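Local coordinates for protein copper-containing nitrite reductase (Hyphomicrobium denitrificans 1NES1, PDB 6TFO) that probably reduces nitrite to nitric oxide with electrons taken from a cytochrome c, passing them through bound copper ions, at residues 173-178 with 217-222; 193-198 with 275-280. All blocks are in the same frame, centred on the assembly; numbering follows the deposited sequence.

Contact 1. Residues 173-178 with 217-222; sequences TVELKG and DSLMIH. With CU (copper (II) ion), chain J.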
loop_
_atom_site.group_PDB
_atom_site.type_symbol
_atom_site.label_atom_id
_atom_site.label_comp_id
_atom_site.label_asym_id
_atom_site.label_seq_id
_atom_site.Cartn_x
_atom_site.Cartn_y
_atom_site.Cartn_z
ATOM N N THR C 173 -20.105 -0.543 41.848
ATOM C CA THR C 173 -19.469 -0.583 40.508
ATOM C C THR C 173 -19.470 0.849 39.966
ATOM O O THR C 173 -20.563 1.427 39.833
ATOM C CB THR C 173 -20.118 -1.657 39.627
ATOM O OG1 THR C 173 -21.498 -1.372 39.422
ATOM C CG2 THR C 173 -19.995 -3.036 40.245
ATOM N N VAL C 174 -18.273 1.398 39.750
ATOM C CA VAL C 174 -18.030 2.804 39.323
ATOM C C VAL C 174 -17.183 2.807 38.045
ATOM O O VAL C 174 -16.091 2.193 38.064
ATOM C CB VAL C 174 -17.332 3.602 40.431
ATOM C CG1 VAL C 174 -16.950 4.994 39.959
ATOM C CG2 VAL C 174 -18.180 3.659 41.691
ATOM N N GLU C 175 -17.690 3.457 36.987
ATOM C CA GLU C 175 -16.957 3.735 35.722
ATOM C C GLU C 175 -16.351 5.129 35.865
ATOM O O GLU C 175 -17.083 6.063 36.286
ATOM C CB GLU C 175 -17.891 3.642 34.522
ATOM C CG GLU C 175 -18.641 2.324 34.431
ATOM C CD GLU C 175 -19.720 2.263 33.365
ATOM O OE1 GLU C 175 -20.312 1.188 33.160
ATOM O OE2 GLU C 175 -19.985 3.296 32.771
ATOM N N LEU C 176 -15.047 5.265 35.640
ATOM C CA LEU C 176 -14.369 6.568 35.865
ATOM C C LEU C 176 -13.011 6.580 35.164
ATOM O O LEU C 176 -12.421 5.502 34.983
ATOM C CB LEU C 176 -14.237 6.837 37.367
ATOM C CG LEU C 176 -12.988 6.276 38.045
ATOM C CD1 LEU C 176 -12.877 6.788 39.472
ATOM C CD2 LEU C 176 -12.986 4.762 38.055
ATOM N N LYS C 177 -12.574 7.775 34.760
ATOM C CA LYS C 177 -11.245 8.017 34.160
ATOM C C LYS C 177 -10.225 7.923 35.282
ATOM O O LYS C 177 -10.482 8.494 36.367
ATOM C CB LYS C 177 -11.156 9.387 33.487
ATOM C CG LYS C 177 -11.654 9.421 32.052
ATOM C CD LYS C 177 -11.889 10.828 31.541
ATOM C CE LYS C 177 -12.934 10.900 30.446
ATOM N NZ LYS C 177 -13.420 12.287 30.269
ATOM N N GLY C 178 -9.121 7.242 34.998
ATOM C CA GLY C 178 -8.022 7.020 35.950
ATOM C C GLY C 178 -6.697 7.366 35.327
ATOM O O GLY C 178 -6.624 7.386 34.092
ATOM N N ASP C 217 -24.191 6.843 37.181
ATOM C CA ASP C 217 -23.478 7.403 36.000
ATOM C C ASP C 217 -22.804 6.279 35.199
ATOM O O ASP C 217 -22.057 6.565 34.283
ATOM C CB ASP C 217 -22.501 8.497 36.436
ATOM C CG ASP C 217 -21.342 8.025 37.298
ATOM O OD1 ASP C 217 -21.363 6.860 37.786
ATOM O OD2 ASP C 217 -20.423 8.830 37.486
ATOM N N SER C 218 -23.044 5.020 35.518
ATOM C CA SER C 218 -22.508 3.881 34.732
ATOM C C SER C 218 -23.276 3.775 33.410
ATOM O O SER C 218 -24.496 3.935 33.428
ATOM C CB SER C 218 -22.587 2.607 35.516
ATOM O OG SER C 218 -21.669 2.650 36.589
ATOM N N LEU C 219 -22.587 3.499 32.311
ATOM C CA LEU C 219 -23.230 3.143 31.029
ATOM C C LEU C 219 -23.594 1.658 31.070
ATOM O O LEU C 219 -24.611 1.289 30.513
ATOM C CB LEU C 219 -22.270 3.442 29.873
ATOM C CG LEU C 219 -21.798 4.896 29.742
ATOM C CD1 LEU C 219 -20.843 5.055 28.568
ATOM C CD2 LEU C 219 -22.959 5.861 29.576
ATOM N N MET C 220 -22.781 0.828 31.713
ATOM C CA MET C 220 -22.918 -0.645 31.590
ATOM C C MET C 220 -23.600 -1.238 32.827
ATOM O O MET C 220 -23.439 -0.704 33.943
ATOM C CB MET C 220 -21.553 -1.313 31.399
ATOM C CG MET C 220 -20.720 -0.670 30.323
ATOM S SD MET C 220 -21.629 -0.493 28.790
ATOM C CE MET C 220 -20.341 0.281 27.805
ATOM N N ILE C 221 -24.339 -2.320 32.602
ATOM C CA ILE C 221 -24.700 -3.326 33.640
ATOM C C ILE C 221 -23.384 -3.835 34.258
ATOM O O ILE C 221 -22.391 -3.971 33.531
ATOM C CB ILE C 221 -25.568 -4.445 33.008
ATOM C CG1 ILE C 221 -26.913 -3.925 32.480
ATOM C CG2 ILE C 221 -25.761 -5.598 33.984
ATOM C CD1 ILE C 221 -27.656 -4.897 31.579
ATOM N N HIS C 222 -23.345 -4.042 35.570
ATOM C CA HIS C 222 -22.213 -4.710 36.271
ATOM C C HIS C 222 -22.729 -5.837 37.171
ATOM O O HIS C 222 -23.943 -5.874 37.480
ATOM C CB HIS C 222 -21.384 -3.688 37.052
ATOM C CG HIS C 222 -20.706 -2.730 36.143
ATOM N ND1 HIS C 222 -19.652 -3.108 35.365
ATOM C CD2 HIS C 222 -20.971 -1.443 35.845
ATOM C CE1 HIS C 222 -19.270 -2.085 34.637
ATOM N NE2 HIS C 222 -20.061 -1.044 34.924
HETATM CU CU CU J . -18.670 -4.862 35.043
HETATM O O HOH W 1 -20.252 4.608 36.959
#
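The carboxylate of E175 reaches from strand 166-181 into the 217-222 loop and takes three hydrogen bonds there. OE1 accepts two of them: the backbone N of M220, at 2.9 Å, comes in on its syn side, and NE2 of H222, also 2.9 Å from OE1, donates to the anti lone pair of OE1. OE2 receives the backbone N of L219 at 2.7 Å, on the syn side but 34° out of the carboxylate plane. With CG anti to its own carbonyl carbon (chi1 -54°) and the chain extended beyond, E175 carries its carboxylate to the imidazole edge, the two planes 82° apart.

H222 is one ligand of a copper site completed by C263, H271 and M276, the type 1 set of a cupredoxin domain. Its ND1 binds the copper ion at 2.0 Å, so the glutamate is a second-shell group that, with the metal bond, helps fix the rotation of the ring and would be expected to make the imidazole a somewhat stronger donor to the metal.

At the other end of the histidine, T173 CB packs 3.5 Å from H222 CB; the OG1 hydroxyl of T173 is hydrogen-bonded to N214 OD1. One water bridges the segments, donating to D217 OD1 at 2.6 Å and accepting from the backbone N of E175 at 2.8 Å.

Contact 2. Residues 193-198 with 275-280; sequences GKVPGP and GMYGLL. With CU (copper (II) ion), chain J.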
loop_
_atom_site.group_PDB
_atom_site.type_symbol
_atom_site.label_atom_id
_atom_site.label_comp_id
_atom_site.label_asym_id
_atom_site.label_seq_id
_atom_site.Cartn_x
_atom_site.Cartn_y
_atom_site.Cartn_z
ATOM N N GLY C 193 -14.107 2.250 42.917
ATOM C CA GLY C 193 -13.269 3.320 42.336
ATOM C C GLY C 193 -11.780 3.025 42.394
ATOM O O GLY C 193 -11.012 3.998 42.260
ATOM N N LYS C 194 -11.374 1.759 42.579
ATOM C CA LYS C 194 -9.939 1.374 42.670
ATOM C C LYS C 194 -9.698 -0.015 42.062
ATOM O O LYS C 194 -10.656 -0.789 41.889
ATOM C CB LYS C 194 -9.481 1.469 44.126
ATOM C CG LYS C 194 -8.775 2.763 44.490
ATOM C CD LYS C 194 -9.201 3.342 45.821
ATOM C CE LYS C 194 -8.128 4.199 46.474
ATOM N NZ LYS C 194 -7.288 4.923 45.479
ATOM N N VAL C 195 -8.439 -0.293 41.716
ATOM C CA VAL C 195 -8.013 -1.552 41.038
ATOM C C VAL C 195 -6.785 -2.062 41.775
ATOM O O VAL C 195 -5.792 -1.346 41.843
ATOM C CB VAL C 195 -7.701 -1.342 39.543
ATOM C CG1 VAL C 195 -7.252 -2.626 38.860
ATOM C CG2 VAL C 195 -8.885 -0.753 38.811
ATOM N N PRO C 196 -6.825 -3.277 42.371
ATOM C CA PRO C 196 -8.033 -4.106 42.414
ATOM C C PRO C 196 -9.124 -3.584 43.362
ATOM O O PRO C 196 -8.878 -2.657 44.098
ATOM C CB PRO C 196 -7.520 -5.453 42.944
ATOM C CG PRO C 196 -6.324 -5.065 43.800
ATOM C CD PRO C 196 -5.683 -3.930 43.024
ATOM N N GLY C 197 -10.300 -4.211 43.313
ATOM C CA GLY C 197 -11.443 -3.934 44.203
ATOM C C GLY C 197 -11.097 -4.186 45.672
ATOM O O GLY C 197 -9.978 -4.586 45.999
ATOM N N PRO C 198 -12.030 -3.911 46.611
ATOM C CA PRO C 198 -11.767 -4.127 48.032
ATOM C C PRO C 198 -11.325 -5.569 48.300
ATOM O O PRO C 198 -11.848 -6.451 47.648
ATOM C CB PRO C 198 -13.115 -3.808 48.694
ATOM C CG PRO C 198 -13.744 -2.815 47.740
ATOM C CD PRO C 198 -13.357 -3.327 46.370
ATOM N N GLY C 275 -10.846 -3.148 34.905
ATOM C CA GLY C 275 -10.302 -3.166 36.279
ATOM C C GLY C 275 -11.197 -3.843 37.305
ATOM O O GLY C 275 -10.899 -3.671 38.517
ATOM N N MET C 276 -12.218 -4.601 36.874
ATOM C CA MET C 276 -13.249 -5.175 37.781
ATOM C C MET C 276 -12.782 -6.562 38.258
ATOM O O MET C 276 -13.367 -7.592 37.854
ATOM C CB MET C 276 -14.630 -5.213 37.112
ATOM C CG MET C 276 -15.084 -3.825 36.631
ATOM S SD MET C 276 -16.875 -3.646 36.289
ATOM C CE MET C 276 -17.465 -3.451 37.961
ATOM N N TYR C 277 -11.759 -6.568 39.126
ATOM C CA TYR C 277 -11.249 -7.784 39.805
ATOM C C TYR C 277 -10.726 -7.436 41.200
ATOM O O TYR C 277 -10.290 -6.298 41.425
ATOM C CB TYR C 277 -10.176 -8.466 38.949
ATOM C CG TYR C 277 -9.074 -7.583 38.406
ATOM C CD1 TYR C 277 -7.908 -7.357 39.129
ATOM C CD2 TYR C 277 -9.151 -7.042 37.129
ATOM C CE1 TYR C 277 -6.863 -6.596 38.613
ATOM C CE2 TYR C 277 -8.116 -6.280 36.596
ATOM C CZ TYR C 277 -6.962 -6.066 37.335
ATOM O OH TYR C 277 -5.943 -5.321 36.824
ATOM N N GLY C 278 -10.761 -8.421 42.104
ATOM C CA GLY C 278 -10.291 -8.328 43.503
ATOM C C GLY C 278 -10.113 -9.696 44.132
ATOM O O GLY C 278 -10.336 -10.725 43.440
ATOM N N LEU C 279 -9.728 -9.722 45.406
ATOM C CA LEU C 279 -9.482 -10.982 46.166
ATOM C C LEU C 279 -10.474 -11.094 47.330
ATOM O O LEU C 279 -10.746 -10.072 47.988
ATOM C CB LEU C 279 -8.038 -10.991 46.672
ATOM C CG LEU C 279 -6.957 -11.294 45.638
ATOM C CD1 LEU C 279 -5.589 -11.321 46.296
ATOM C CD2 LEU C 279 -7.216 -12.603 44.913
ATOM N N LEU C 280 -11.029 -12.295 47.508
ATOM C CA LEU C 280 -11.805 -12.778 48.686
ATOM C C LEU C 280 -10.964 -13.843 49.398
ATOM O O LEU C 280 -10.746 -14.916 48.777
ATOM C CB LEU C 280 -13.137 -13.385 48.209
ATOM C CG LEU C 280 -13.977 -14.084 49.273
ATOM C CD1 LEU C 280 -14.418 -13.077 50.341
ATOM C CD2 LEU C 280 -15.163 -14.794 48.646
HETATM CU CU CU J . -18.670 -4.862 35.043
HETATM O O HOH W 2 -12.039 -2.802 41.013
#
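V195 and Y277 meet obliquely, one methyl of the valine against the phenol end of the ring. The two branches of V195 divide the work. CG1, anti to the backbone N (chi1 179°), lies 3.8 Å from Y277 CZ and beside the hydroxyl oxygen, whereas CG2 reaches back to G275, where it packs directly against the bare CA at 3.8 Å. The same glycine closes the helix 268-274 in a Schellman motif, and its positive phi suits a residue without CB.

Y277 holds CG between its backbone N and carbonyl carbon (chi1 49°), a rotamer that folds the ring back beneath the preceding turn: the carbonyl oxygen of G275 stands 4.0 Å above one ring face, offset toward the rim. P196, which follows a cis peptide bond, lays CB 3.3 Å from the carbonyl oxygen of Y277. The next residue supplies the direct polar link, G197 N donating to Y277 O at 2.8 Å and 169°. A water adds a second link by donating to the carbonyl oxygens of K194 and G275.

M276 points the other way. Its CB leaves the backbone away from the 193-198 loop, and its SD binds the copper ion at 2.5 Å. The residue is the centre of an inverse gamma turn, spanned by a weak bond from Y277 N to G275 O. The loop thus grips the backbone just before and just after the methionine, through G275 and Y277, and this anchoring is consistent with a firmly placed thioether ligand in the cupredoxin fold.

Contacts 1 and 2 supply two of the four ligands of a single type 1 copper site, and their centres lie about 13 Å apart. They meet at the metal, where H222 ND1 of contact 1 is 3.0 Å from M276 SD of contact 2, both atoms bound to the copper ion. Beside it, T173 CG2 packs 3.4 Å from the methionine CE, so strand 166-181 touches both ligands. Their second shells differ: a carboxylate orients the histidine, while one backbone hydrogen bond, a water bridge and apolar packing hold the chain on either side of the methionine. Contact 2 also leads toward the neighbouring copper, since the Y277 side chain is about 4 Å from that of H262, a ligand of that second ion.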